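Local atomic coordinates of galacto-N-biose/lacto-N-biose I transporter substrate-binding protein (Bifidobacterium longum, PDB entry 2Z8F), a protein that binds galacto-N-biose, lacto-N-biose and related oligosaccharides such as lacto-N-tetraose, and probably delivers them to its ABC transporter in Bifidobacterium longum. Residues A372-T377 with S393-T398. Residues are numbered along the deposited sequence; the frame is centred on the assembly and turned at random.
Sequences AKMNET and SDAQTT. With NA (sodium ion), chain H; BGC (beta-D-glucopyranose), chain C.
Thr377 and Asp394 join the last two helices of this periplasmic-binding-protein fold, an antiparallel helical hairpin whose axes, over these short segments, approach to 8.9 Å at 152°. The close-packed side lies at the buried Met374 and Ala395, the pair where the backbones come nearest. Met374 CG rests on Ala395 CB at 3.8 Å; SD lies 4.2 Å from the same methyl, and the side chain also touches Trp192 and Ser183. The other side is looser, more polar and more open to solvent, with Lys373 partly exposed and Glu376 exposed. Lys373 lays its aliphatic part across Thr398 at about a right angle, CG 3.3 Å from Thr398 OG1, then bends at chi2 (73°), and its ammonium turns to Glu376, about one turn further along the same helix, in a salt bridge, NZ to OE1 2.7 Å. NZ stays 4.9 Å from Asp394 OD2, so any attraction there is probably only long-range. An alanine in place of Lys373 would probably strip Thr398 OG1 of the cover given by CG and CD, and leave the Glu376 carboxylate without its ammonium mate. Helix 367-380 also borders the glycan pocket, where Ala372 and Asn375 meet the glucose unit. Both carboxylate oxygens of Asp394 hold the sodium ion, and OD2 also accepts the hydroxyl of Thr377 through its anti lone pair, OG1 to OD2 2.6 Å.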
# COMPACT_ATOMS: atom_id res chain seq x y z
N ALA A 372 -6.47 -12.70 -0.15
CA ALA A 372 -7.26 -13.37 0.89
C ALA A 372 -6.65 -14.74 1.23
O ALA A 372 -6.45 -15.06 2.42
CB ALA A 372 -8.72 -13.51 0.44
N LYS A 373 -6.31 -15.51 0.20
CA LYS A 373 -5.72 -16.85 0.39
C LYS A 373 -4.35 -16.73 1.03
O LYS A 373 -4.01 -17.50 1.93
CB LYS A 373 -5.59 -17.61 -0.94
CG LYS A 373 -5.14 -19.07 -0.72
CD LYS A 373 -6.30 -19.84 -0.13
CE LYS A 373 -5.89 -21.12 0.50
NZ LYS A 373 -7.16 -21.77 0.96
N MET A 374 -3.54 -15.76 0.56
CA MET A 374 -2.23 -15.52 1.15
C MET A 374 -2.29 -15.26 2.65
O MET A 374 -1.51 -15.81 3.41
CB MET A 374 -1.48 -14.39 0.40
CG MET A 374 -1.03 -14.81 -1.02
SD MET A 374 -0.19 -13.41 -1.80
CE MET A 374 1.27 -13.31 -0.88
N ASN A 375 -3.25 -14.44 3.07
CA ASN A 375 -3.42 -14.14 4.49
C ASN A 375 -3.84 -15.37 5.30
O ASN A 375 -3.33 -15.59 6.39
CB ASN A 375 -4.49 -13.07 4.65
CG ASN A 375 -4.00 -11.66 4.31
OD1 ASN A 375 -2.92 -11.46 3.73
ND2 ASN A 375 -4.80 -10.66 4.72
N GLU A 376 -4.76 -16.15 4.77
CA GLU A 376 -5.21 -17.37 5.43
C GLU A 376 -4.05 -18.33 5.61
O GLU A 376 -3.82 -18.86 6.70
CB GLU A 376 -6.27 -18.01 4.57
CG GLU A 376 -6.94 -19.23 5.21
CD GLU A 376 -7.90 -19.87 4.25
OE1 GLU A 376 -7.46 -20.67 3.41
OE2 GLU A 376 -9.10 -19.56 4.32
N THR A 377 -3.30 -18.56 4.54
CA THR A 377 -2.16 -19.46 4.63
C THR A 377 -1.03 -18.90 5.52
O THR A 377 -0.41 -19.65 6.28
CB THR A 377 -1.71 -19.86 3.21
OG1 THR A 377 -2.84 -20.46 2.54
CG2 THR A 377 -0.53 -20.82 3.24
N SER A 393 2.78 -21.12 -2.92
CA SER A 393 2.18 -22.21 -3.68
C SER A 393 0.66 -22.09 -3.68
O SER A 393 0.02 -22.31 -4.71
CB SER A 393 2.66 -23.57 -3.17
OG SER A 393 2.35 -23.75 -1.82
N ASP A 394 0.07 -21.68 -2.56
CA ASP A 394 -1.36 -21.42 -2.58
C ASP A 394 -1.77 -20.23 -3.44
O ASP A 394 -2.79 -20.28 -4.13
CB ASP A 394 -1.87 -21.19 -1.16
CG ASP A 394 -1.84 -22.46 -0.31
OD1 ASP A 394 -1.40 -23.53 -0.78
OD2 ASP A 394 -2.29 -22.40 0.88
N ALA A 395 -0.98 -19.15 -3.38
CA ALA A 395 -1.21 -18.02 -4.25
C ALA A 395 -1.25 -18.45 -5.74
O ALA A 395 -2.06 -17.96 -6.52
CB ALA A 395 -0.16 -16.92 -4.02
N GLN A 396 -0.33 -19.34 -6.12
CA GLN A 396 -0.28 -19.83 -7.51
C GLN A 396 -1.62 -20.43 -7.93
O GLN A 396 -2.22 -20.05 -8.95
CB GLN A 396 0.84 -20.85 -7.68
CG GLN A 396 0.87 -21.52 -9.06
CD GLN A 396 1.34 -20.62 -10.17
OE1 GLN A 396 2.03 -19.62 -9.93
NE2 GLN A 396 0.94 -20.93 -11.39
N THR A 397 -2.08 -21.39 -7.14
CA THR A 397 -3.32 -22.07 -7.41
C THR A 397 -4.54 -21.14 -7.36
O THR A 397 -5.40 -21.19 -8.25
CB THR A 397 -3.47 -23.24 -6.42
OG1 THR A 397 -2.29 -24.05 -6.49
CG2 THR A 397 -4.61 -24.05 -6.85
N THR A 398 -4.63 -20.30 -6.34
CA THR A 398 -5.74 -19.34 -6.27
C THR A 398 -5.74 -18.30 -7.42
O THR A 398 -6.81 -17.89 -7.92
CB THR A 398 -5.78 -18.65 -4.89
OG1 THR A 398 -5.96 -19.67 -3.90
CG2 THR A 398 -6.95 -17.68 -4.81
NA NA H . -1.83 -24.49 1.36
C2 BGC C . -9.33 -10.72 4.88
C3 BGC C . -8.90 -9.25 4.92
C4 BGC C . -7.89 -8.91 3.79
C5 BGC C . -8.42 -9.47 2.46
C6 BGC C . -7.50 -9.28 1.25
C1 BGC C . -9.77 -11.11 3.49
O1 BGC C . -10.07 -12.49 3.52
O2 BGC C . -10.41 -10.94 5.78
O3 BGC C . -8.34 -9.02 6.19
O4 BGC C . -7.75 -7.50 3.66
O5 BGC C . -8.71 -10.86 2.57
O6 BGC C . -8.30 -9.40 0.08
O HOH W 1 -0.22 -24.06 2.11
O HOH W 2 -2.56 -24.39 3.14